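Local coordinates for protein insecticidal Delta-Endotoxin Cry8Ea1 (Bacillus Thuringiensis, PDB 3EB7) that kills insect larvae, notably those of Holotrichia parallela, probably by binding receptors on midgut cells and forming pores in their membranes as other three-domain Cry toxins do, at residues T521-R526 / T551-N556; Y499-R504 / L513-G518; R68-A73 / M120-V125. One frame throughout, in Å; residues are numbered along the deposited sequence.

Contact 1 (T521-R526 / T551-N556)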
loop_
_atom_site.group_PDB
_atom_site.type_symbol
_atom_site.label_atom_id
_atom_site.label_comp_id
_atom_site.label_asym_id
_atom_site.label_seq_id
_atom_site.Cartn_x
_atom_site.Cartn_y
_atom_site.Cartn_z
ATOM N N THR A 521 -13.940 -27.444 11.454
ATOM C CA THR A 521 -12.647 -27.656 10.801
ATOM C C THR A 521 -12.834 -28.295 9.453
ATOM O O THR A 521 -13.505 -29.337 9.338
ATOM C CB THR A 521 -11.748 -28.576 11.649
ATOM O OG1 THR A 521 -11.495 -27.940 12.899
ATOM C CG2 THR A 521 -10.410 -28.819 10.985
ATOM N N VAL A 522 -12.238 -27.691 8.428
ATOM C CA VAL A 522 -12.348 -28.212 7.077
ATOM C C VAL A 522 -10.995 -28.679 6.518
ATOM O O VAL A 522 -10.947 -29.421 5.530
ATOM C CB VAL A 522 -13.047 -27.195 6.101
ATOM C CG1 VAL A 522 -14.581 -27.189 6.314
ATOM C CG2 VAL A 522 -12.400 -25.761 6.170
ATOM N N ASN A 523 -9.904 -28.255 7.157
ATOM C CA ASN A 523 -8.552 -28.603 6.743
ATOM C C ASN A 523 -7.680 -28.674 7.989
ATOM O O ASN A 523 -7.878 -27.901 8.911
ATOM C CB ASN A 523 -7.953 -27.574 5.771
ATOM C CG ASN A 523 -8.652 -27.525 4.422
ATOM O OD1 ASN A 523 -8.653 -28.504 3.673
ATOM N ND2 ASN A 523 -9.210 -26.377 4.081
ATOM N N ASN A 524 -6.759 -29.628 8.045
ATOM C CA ASN A 524 -5.766 -29.699 9.165
ATOM C C ASN A 524 -4.477 -30.301 8.629
ATOM O O ASN A 524 -4.522 -31.201 7.791
ATOM C CB ASN A 524 -6.239 -30.524 10.405
ATOM C CG ASN A 524 -5.303 -30.305 11.687
ATOM O OD1 ASN A 524 -5.589 -29.419 12.507
ATOM N ND2 ASN A 524 -4.190 -31.088 11.827
ATOM N N GLY A 525 -3.339 -29.812 9.110
ATOM C CA GLY A 525 -2.075 -30.367 8.666
ATOM C C GLY A 525 -0.911 -29.832 9.429
ATOM O O GLY A 525 -1.057 -28.891 10.188
ATOM N N ARG A 526 0.250 -30.425 9.204
ATOM C CA ARG A 526 1.484 -29.961 9.782
ATOM C C ARG A 526 2.290 -29.231 8.726
ATOM O O ARG A 526 2.304 -29.643 7.568
ATOM C CB ARG A 526 2.311 -31.124 10.324
ATOM C CG ARG A 526 3.584 -30.645 10.999
ATOM C CD ARG A 526 3.714 -31.377 12.277
ATOM N NE ARG A 526 4.827 -30.920 13.107
ATOM C CZ ARG A 526 4.645 -30.263 14.237
ATOM N NH1 ARG A 526 3.415 -29.948 14.613
ATOM N NH2 ARG A 526 5.676 -29.893 14.962
ATOM N N THR A 551 -7.553 -30.748 -0.352
ATOM C CA THR A 551 -8.921 -31.095 0.079
ATOM C C THR A 551 -9.851 -29.856 0.096
ATOM O O THR A 551 -9.686 -28.972 0.928
ATOM C CB THR A 551 -8.889 -31.774 1.499
ATOM O OG1 THR A 551 -8.029 -32.915 1.453
ATOM C CG2 THR A 551 -10.279 -32.210 1.987
ATOM N N PRO A 552 -10.840 -29.800 -0.823
ATOM C CA PRO A 552 -11.686 -28.621 -0.884
ATOM C C PRO A 552 -12.809 -28.652 0.164
ATOM O O PRO A 552 -12.862 -29.567 1.007
ATOM C CB PRO A 552 -12.249 -28.681 -2.290
ATOM C CG PRO A 552 -12.415 -30.161 -2.541
ATOM C CD PRO A 552 -11.235 -30.817 -1.822
ATOM N N PHE A 553 -13.676 -27.636 0.120
ATOM C CA PHE A 553 -14.841 -27.520 0.973
ATOM C C PHE A 553 -15.733 -26.469 0.321
ATOM O O PHE A 553 -15.308 -25.769 -0.606
ATOM C CB PHE A 553 -14.451 -27.074 2.372
ATOM C CG PHE A 553 -13.863 -25.653 2.435
ATOM C CD1 PHE A 553 -14.687 -24.542 2.610
ATOM C CD2 PHE A 553 -12.491 -25.442 2.329
ATOM C CE1 PHE A 553 -14.144 -23.262 2.664
ATOM C CE2 PHE A 553 -11.970 -24.192 2.382
ATOM C CZ PHE A 553 -12.796 -23.097 2.544
ATOM N N THR A 554 -16.970 -26.378 0.799
ATOM C CA THR A 554 -17.886 -25.316 0.420
ATOM C C THR A 554 -18.213 -24.442 1.648
ATOM O O THR A 554 -18.124 -24.901 2.786
ATOM C CB THR A 554 -19.197 -25.891 -0.146
ATOM O OG1 THR A 554 -19.759 -26.763 0.829
ATOM C CG2 THR A 554 -18.936 -26.681 -1.412
ATOM N N PHE A 555 -18.591 -23.192 1.409
ATOM C CA PHE A 555 -19.206 -22.399 2.452
ATOM C C PHE A 555 -20.656 -22.821 2.729
ATOM O O PHE A 555 -21.335 -23.333 1.866
ATOM C CB PHE A 555 -19.093 -20.907 2.117
ATOM C CG PHE A 555 -17.678 -20.413 2.126
ATOM C CD1 PHE A 555 -16.967 -20.285 0.936
ATOM C CD2 PHE A 555 -17.055 -20.124 3.320
ATOM C CE1 PHE A 555 -15.662 -19.870 0.938
ATOM C CE2 PHE A 555 -15.763 -19.700 3.341
ATOM C CZ PHE A 555 -15.049 -19.573 2.146
ATOM N N ASN A 556 -21.125 -22.578 3.935
ATOM C CA ASN A 556 -22.467 -22.902 4.360
ATOM C C ASN A 556 -23.478 -21.855 3.859
ATOM O O ASN A 556 -24.599 -22.190 3.429
ATOM C CB ASN A 556 -22.513 -22.974 5.892
ATOM C CG ASN A 556 -21.626 -24.073 6.475
ATOM O OD1 ASN A 556 -21.355 -25.078 5.826
ATOM N ND2 ASN A 556 -21.198 -23.894 7.730
HETATM O O HOH W 1 -12.681 -29.892 3.685
#

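Contact 2 (Y499-R504 / L513-G518)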
loop_
_atom_site.group_PDB
_atom_site.type_symbol
_atom_site.label_atom_id
_atom_site.label_comp_id
_atom_site.label_asym_id
_atom_site.label_seq_id
_atom_site.Cartn_x
_atom_site.Cartn_y
_atom_site.Cartn_z
ATOM N N TYR A 499 -13.917 -24.637 -2.906
ATOM C CA TYR A 499 -12.727 -23.851 -2.737
ATOM C C TYR A 499 -11.710 -24.716 -2.010
ATOM O O TYR A 499 -12.064 -25.552 -1.175
ATOM C CB TYR A 499 -13.008 -22.609 -1.868
ATOM C CG TYR A 499 -13.919 -21.575 -2.496
ATOM C CD1 TYR A 499 -15.293 -21.580 -2.229
ATOM C CD2 TYR A 499 -13.410 -20.603 -3.373
ATOM C CE1 TYR A 499 -16.153 -20.653 -2.822
ATOM C CE2 TYR A 499 -14.252 -19.669 -3.973
ATOM C CZ TYR A 499 -15.631 -19.697 -3.688
ATOM O OH TYR A 499 -16.466 -18.766 -4.259
ATOM N N ARG A 500 -10.443 -24.504 -2.322
ATOM C CA ARG A 500 -9.385 -24.929 -1.434
ATOM C C ARG A 500 -8.657 -23.666 -1.022
ATOM O O ARG A 500 -8.832 -22.608 -1.641
ATOM C CB ARG A 500 -8.447 -25.934 -2.092
ATOM C CG ARG A 500 -7.589 -25.359 -3.170
ATOM C CD ARG A 500 -6.874 -26.419 -3.966
ATOM N NE ARG A 500 -5.775 -25.888 -4.764
ATOM C CZ ARG A 500 -4.653 -25.370 -4.255
ATOM N NH1 ARG A 500 -4.465 -25.280 -2.930
ATOM N NH2 ARG A 500 -3.703 -24.931 -5.072
ATOM N N VAL A 501 -7.834 -23.812 0.005
ATOM C CA VAL A 501 -7.204 -22.740 0.731
ATOM C C VAL A 501 -5.699 -22.969 0.769
ATOM O O VAL A 501 -5.235 -24.088 0.973
ATOM C CB VAL A 501 -7.725 -22.732 2.220
ATOM C CG1 VAL A 501 -6.804 -21.973 3.148
ATOM C CG2 VAL A 501 -9.120 -22.142 2.296
ATOM N N ARG A 502 -4.929 -21.892 0.608
ATOM C CA ARG A 502 -3.532 -21.911 0.988
ATOM C C ARG A 502 -3.235 -20.662 1.790
ATOM O O ARG A 502 -3.844 -19.617 1.575
ATOM C CB ARG A 502 -2.596 -22.073 -0.210
ATOM C CG ARG A 502 -2.890 -21.155 -1.369
ATOM C CD ARG A 502 -1.764 -21.204 -2.357
ATOM N NE ARG A 502 -1.886 -20.053 -3.207
ATOM C CZ ARG A 502 -1.764 -20.051 -4.530
ATOM N NH1 ARG A 502 -1.437 -21.160 -5.165
ATOM N NH2 ARG A 502 -1.929 -18.911 -5.201
ATOM N N ILE A 503 -2.310 -20.791 2.726
ATOM C CA ILE A 503 -2.047 -19.756 3.692
ATOM C C ILE A 503 -0.603 -19.334 3.556
ATOM O O ILE A 503 0.277 -20.166 3.604
ATOM C CB ILE A 503 -2.342 -20.246 5.146
ATOM C CG1 ILE A 503 -3.829 -20.570 5.336
ATOM C CG2 ILE A 503 -1.969 -19.191 6.170
ATOM C CD1 ILE A 503 -4.099 -22.004 5.415
ATOM N N ARG A 504 -0.362 -18.040 3.375
ATOM C CA ARG A 504 1.002 -17.521 3.303
ATOM C C ARG A 504 1.527 -17.270 4.723
ATOM O O ARG A 504 0.883 -16.588 5.527
ATOM C CB ARG A 504 1.054 -16.244 2.447
ATOM C CG ARG A 504 2.466 -15.825 2.034
ATOM C CD ARG A 504 2.435 -14.815 0.830
ATOM N NE ARG A 504 3.790 -14.390 0.467
ATOM C CZ ARG A 504 4.198 -13.126 0.367
ATOM N NH1 ARG A 504 3.345 -12.115 0.565
ATOM N NH2 ARG A 504 5.468 -12.869 0.055
ATOM N N LEU A 513 -1.620 -26.608 11.735
ATOM C CA LEU A 513 -2.501 -25.544 11.299
ATOM C C LEU A 513 -3.836 -26.133 10.900
ATOM O O LEU A 513 -3.883 -27.107 10.191
ATOM C CB LEU A 513 -1.905 -24.752 10.114
ATOM C CG LEU A 513 -2.705 -23.512 9.645
ATOM C CD1 LEU A 513 -1.783 -22.447 9.062
ATOM C CD2 LEU A 513 -3.850 -23.863 8.661
ATOM N N ASP A 514 -4.927 -25.549 11.364
ATOM C CA ASP A 514 -6.179 -25.811 10.690
ATOM C C ASP A 514 -7.036 -24.583 10.386
ATOM O O ASP A 514 -6.892 -23.503 10.988
ATOM C CB ASP A 514 -6.981 -26.840 11.427
ATOM C CG ASP A 514 -7.007 -26.581 12.861
ATOM O OD1 ASP A 514 -7.462 -25.469 13.214
ATOM O OD2 ASP A 514 -6.563 -27.469 13.628
ATOM N N VAL A 515 -7.898 -24.806 9.409
ATOM C CA VAL A 515 -8.832 -23.842 8.876
ATOM C C VAL A 515 -10.213 -24.224 9.389
ATOM O O VAL A 515 -10.677 -25.333 9.152
ATOM C CB VAL A 515 -8.820 -23.931 7.339
ATOM C CG1 VAL A 515 -9.706 -22.846 6.718
ATOM C CG2 VAL A 515 -7.373 -23.826 6.844
ATOM N N VAL A 516 -10.826 -23.319 10.140
ATOM C CA VAL A 516 -12.164 -23.512 10.668
ATOM C C VAL A 516 -13.144 -22.647 9.818
ATOM O O VAL A 516 -13.031 -21.402 9.705
ATOM C CB VAL A 516 -12.187 -23.164 12.192
ATOM C CG1 VAL A 516 -13.555 -23.358 12.813
ATOM C CG2 VAL A 516 -11.113 -23.961 12.963
ATOM N N ARG A 517 -14.073 -23.329 9.180
ATOM C CA ARG A 517 -15.093 -22.684 8.382
ATOM C C ARG A 517 -16.450 -22.790 9.070
ATOM O O ARG A 517 -16.927 -23.897 9.408
ATOM C CB ARG A 517 -15.160 -23.277 6.971
ATOM C CG ARG A 517 -16.117 -22.506 6.052
ATOM C CD ARG A 517 -17.548 -23.002 6.138
ATOM N NE ARG A 517 -17.733 -24.223 5.347
ATOM C CZ ARG A 517 -17.867 -25.453 5.852
ATOM N NH1 ARG A 517 -17.838 -25.670 7.171
ATOM N NH2 ARG A 517 -18.044 -26.471 5.035
ATOM N N GLY A 518 -17.085 -21.627 9.241
ATOM C CA GLY A 518 -18.366 -21.538 9.912
ATOM C C GLY A 518 -18.420 -22.173 11.298
ATOM O O GLY A 518 -19.505 -22.512 11.766
#

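Contact 3 (R68-A73 / M120-V125)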
loop_
_atom_site.group_PDB
_atom_site.type_symbol
_atom_site.label_atom_id
_atom_site.label_comp_id
_atom_site.label_asym_id
_atom_site.label_seq_id
_atom_site.Cartn_x
_atom_site.Cartn_y
_atom_site.Cartn_z
ATOM N N ARG A 68 23.498 9.751 -12.794
ATOM C CA ARG A 68 22.229 10.222 -13.334
ATOM C C ARG A 68 22.184 10.109 -14.868
ATOM O O ARG A 68 21.209 9.544 -15.440
ATOM C CB ARG A 68 21.935 11.659 -12.910
ATOM C CG ARG A 68 20.637 12.217 -13.519
ATOM C CD ARG A 68 20.401 13.714 -13.203
ATOM N NE ARG A 68 20.959 14.111 -11.915
ATOM C CZ ARG A 68 20.292 14.112 -10.753
ATOM N NH1 ARG A 68 18.995 13.772 -10.684
ATOM N NH2 ARG A 68 20.940 14.497 -9.658
ATOM N N ALA A 69 23.218 10.655 -15.520
ATOM C CA ALA A 69 23.307 10.689 -16.999
ATOM C C ALA A 69 23.168 9.305 -17.618
ATOM O O ALA A 69 22.412 9.134 -18.586
ATOM C CB ALA A 69 24.608 11.324 -17.464
ATOM N N LYS A 70 23.890 8.331 -17.057
ATOM C CA LYS A 70 23.867 6.957 -17.557
ATOM C C LYS A 70 22.515 6.256 -17.393
ATOM O O LYS A 70 21.988 5.709 -18.357
ATOM C CB LYS A 70 24.963 6.152 -16.890
ATOM C CG LYS A 70 25.308 4.878 -17.579
ATOM C CD LYS A 70 26.584 4.300 -16.913
ATOM C CE LYS A 70 26.701 2.787 -17.158
ATOM N NZ LYS A 70 27.998 2.203 -16.672
ATOM N N ALA A 71 21.956 6.264 -16.189
ATOM C CA ALA A 71 20.625 5.687 -15.939
ATOM C C ALA A 71 19.569 6.311 -16.887
ATOM O O ALA A 71 18.803 5.613 -17.504
ATOM C CB ALA A 71 20.235 5.887 -14.482
ATOM N N LEU A 72 19.585 7.627 -17.044
ATOM C CA LEU A 72 18.656 8.320 -17.946
ATOM C C LEU A 72 18.784 7.881 -19.391
ATOM O O LEU A 72 17.763 7.704 -20.068
ATOM C CB LEU A 72 18.839 9.846 -17.824
ATOM C CG LEU A 72 17.931 10.715 -16.949
ATOM C CD1 LEU A 72 17.028 9.972 -15.907
ATOM C CD2 LEU A 72 18.698 11.886 -16.319
ATOM N N ALA A 73 20.016 7.692 -19.863
ATOM C CA ALA A 73 20.249 7.206 -21.231
ATOM C C ALA A 73 19.788 5.770 -21.436
ATOM O O ALA A 73 19.121 5.444 -22.420
ATOM C CB ALA A 73 21.729 7.363 -21.629
ATOM N N MET A 120 20.036 -3.043 -14.722
ATOM C CA MET A 120 19.626 -3.022 -13.296
ATOM C C MET A 120 20.700 -2.511 -12.307
ATOM O O MET A 120 20.344 -1.832 -11.335
ATOM C CB MET A 120 19.055 -4.369 -12.825
ATOM C CG MET A 120 17.719 -4.747 -13.455
ATOM S SD MET A 120 16.410 -3.503 -13.262
ATOM C CE MET A 120 16.245 -3.403 -11.462
ATOM N N PRO A 121 21.997 -2.860 -12.527
ATOM C CA PRO A 121 23.037 -2.349 -11.610
ATOM C C PRO A 121 23.187 -0.833 -11.606
ATOM O O PRO A 121 23.634 -0.274 -10.606
ATOM C CB PRO A 121 24.322 -3.047 -12.080
ATOM C CG PRO A 121 23.859 -4.324 -12.777
ATOM C CD PRO A 121 22.559 -3.843 -13.484
ATOM N N SER A 122 22.787 -0.179 -12.696
ATOM C CA SER A 122 22.775 1.294 -12.790
ATOM C C SER A 122 21.741 1.958 -11.898
ATOM O O SER A 122 21.845 3.148 -11.648
ATOM C CB SER A 122 22.494 1.758 -14.225
ATOM O OG SER A 122 23.465 1.266 -15.122
ATOM N N PHE A 123 20.732 1.206 -11.460
ATOM C CA PHE A 123 19.675 1.712 -10.593
ATOM C C PHE A 123 19.935 1.427 -9.090
ATOM O O PHE A 123 19.061 1.623 -8.228
ATOM C CB PHE A 123 18.330 1.146 -11.067
ATOM C CG PHE A 123 18.149 1.198 -12.577
ATOM C CD1 PHE A 123 17.487 0.176 -13.244
ATOM C CD2 PHE A 123 18.644 2.297 -13.332
ATOM C CE1 PHE A 123 17.314 0.206 -14.638
ATOM C CE2 PHE A 123 18.489 2.344 -14.733
ATOM C CZ PHE A 123 17.822 1.294 -15.385
ATOM N N ARG A 124 21.144 0.974 -8.774
ATOM C CA ARG A 124 21.529 0.740 -7.386
ATOM C C ARG A 124 23.021 0.977 -7.243
ATOM O O ARG A 124 23.723 0.229 -6.533
ATOM C CB ARG A 124 21.161 -0.674 -6.919
ATOM C CG ARG A 124 21.605 -1.749 -7.876
ATOM C CD ARG A 124 21.704 -3.084 -7.189
ATOM N NE ARG A 124 21.886 -4.201 -8.116
ATOM C CZ ARG A 124 23.065 -4.667 -8.540
ATOM N NH1 ARG A 124 24.217 -4.118 -8.146
ATOM N NH2 ARG A 124 23.075 -5.691 -9.378
ATOM N N VAL A 125 23.493 2.041 -7.898
ATOM C CA VAL A 125 24.900 2.456 -7.799
ATOM C C VAL A 125 25.251 2.663 -6.326
ATOM O O VAL A 125 24.470 3.297 -5.562
ATOM C CB VAL A 125 25.205 3.725 -8.632
ATOM C CG1 VAL A 125 26.705 4.152 -8.494
ATOM C CG2 VAL A 125 24.824 3.498 -10.077
#

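Contact 1 (T521-R526 / T551-N556)
V522 lays its CG2 methyl over one face of the F553 ring, at the centre of a small apolar contact between strand 520-527 and the loop that leads into strand 559-567. This is a CH-pi contact: CG2 stands 4.0 Å from the centroid of the F553 ring, 18° off the ring normal and displaced toward the rim. The other methyl, V522 CG1, lies 3.9 Å from F553 CB, so one methyl lies by the root of the phenylalanine side chain and the other over its ring. F553 CG sits between its own backbone N and carbonyl carbon (chi1 65°), a torsion that turns a face of the ring to V522 CG2. The side chain of N523 crosses that of F553 at about a right angle, its amide plane turned 69° from the ring; it also passes T551, the two side chains running in opposite directions.

A water makes a polar link. It donates to V522 O at 2.6 Å and to P552 O at 2.7 Å, joining two backbone carbonyls that do not meet directly and so bridging strand and loop.

Both segments belong to the C-terminal part of the toxin, a beta sandwich in the three-domain Cry fold. Strand 520-527 is an outermost strand of its sheet and pairs with strand 511-517 through backbone bonds of V522 and N523 with V515. On the loop side, F553 bonds through its backbone to Y499 and its side chain touches V501, both of strand 498-507, while F555 packs on L562 of strand 559-567.

Contact 2 (Y499-R504 / L513-G518)
L513 meets I503 between the two sheets of the C-terminal beta sandwich, the jelly-roll domain of the three-domain Cry toxins. Strands 498-507 and 511-517 follow each other in the chain but lie in different sheets; the axes of the short segments come within 9.4 Å, and their directions differ by 132°. The contact is made by aliphatic side chains.

At L513 the side chain reaches across tip to tip with I503. Its CG, anti to the backbone N (chi1 -175°), extends the leucine so that CD2 comes 3.7 Å from I503 CD1. Outside this pair, L513 also touches I564 of strand 559-567 and F527 of strand 520-527. D514, next along, points away from strand 498-507, and its side chain touches S565 and T521. V515 points back into the sandwich and meets two residues through a single methyl, CG2, which lies anti to its own carbonyl carbon. Its side chain slides past those of V501 and I503 in opposite directions, and N523 packs on it from the neighbouring strand.

All four touching residues are buried. Across the interface, V501 also packs on L585 and I503 on I580, both of strand 578-588, so the small cluster continues into the rest of the sandwich core. V515 CG2 touches both residues of strand 498-507, 4.0 Å from I503 CD1 and 4.2 Å from V501 CG1.

Contact 3 (R68-A73 / M120-V125)
A71 and S122 bring the backbones of the two segments closest, their CA atoms 5.8 Å apart. This is packing within the N-terminal helical bundle, the domain that in Cry toxins is held to form the membrane pore. R68-A73 is a piece of helix 65-93, with regular bonds such as L72 N to R68 O. Residues 120-123 make a short 3-10 segment after helix 99-119, in which F123 N bonds to M120 O at 3.1 Å.

The side chain of A71 ends at CB, and that methyl lies 4.3 Å from the backbone carbonyl S122 O, consistent with the close approach of the backbones. The same methyl meets the F123 ring at its edge, near the ring plane. With CG anti to the carbonyl carbon (chi1 -44°), the F123 ring is carried to A71, while it also touches V135 and A139 of helix 133-153. A71 in turn packs on M52 of helix 47-59, so the pair lies among several helices.

On the more exposed side, K70 runs its extended chain past S122, with CE 4.1 Å from S122 OG. That hydroxyl has its polar partner one turn further along the helix, where it hydrogen-bonds to the carboxylate of E74, a second tie between the 3-10 turn and helix 65-93. The edge of F123 presents two carbons to A71 CB, CE2 at 4.0 Å and CD2 at 4.1 Å.

Contacts 1 and 2 are neighbours in the C-terminal beta sandwich, their centres about 6 Å apart, and they share the hairpin formed by strands 511-517 and 520-527. They touch directly: G525 O lies 2.8 Å from L513 N, and T554 O lies 2.7 Å from R517 NE, both probable hydrogen bonds. Contact 2 packs the interior between the two sheets, whereas contact 1 joins the outer strand of that hairpin to the 551-556 loop. Contact 3 belongs to the N-terminal helical domain, with its centre about 50 Å from that of contact 1 and about 45 Å from that of contact 2, and it touches neither.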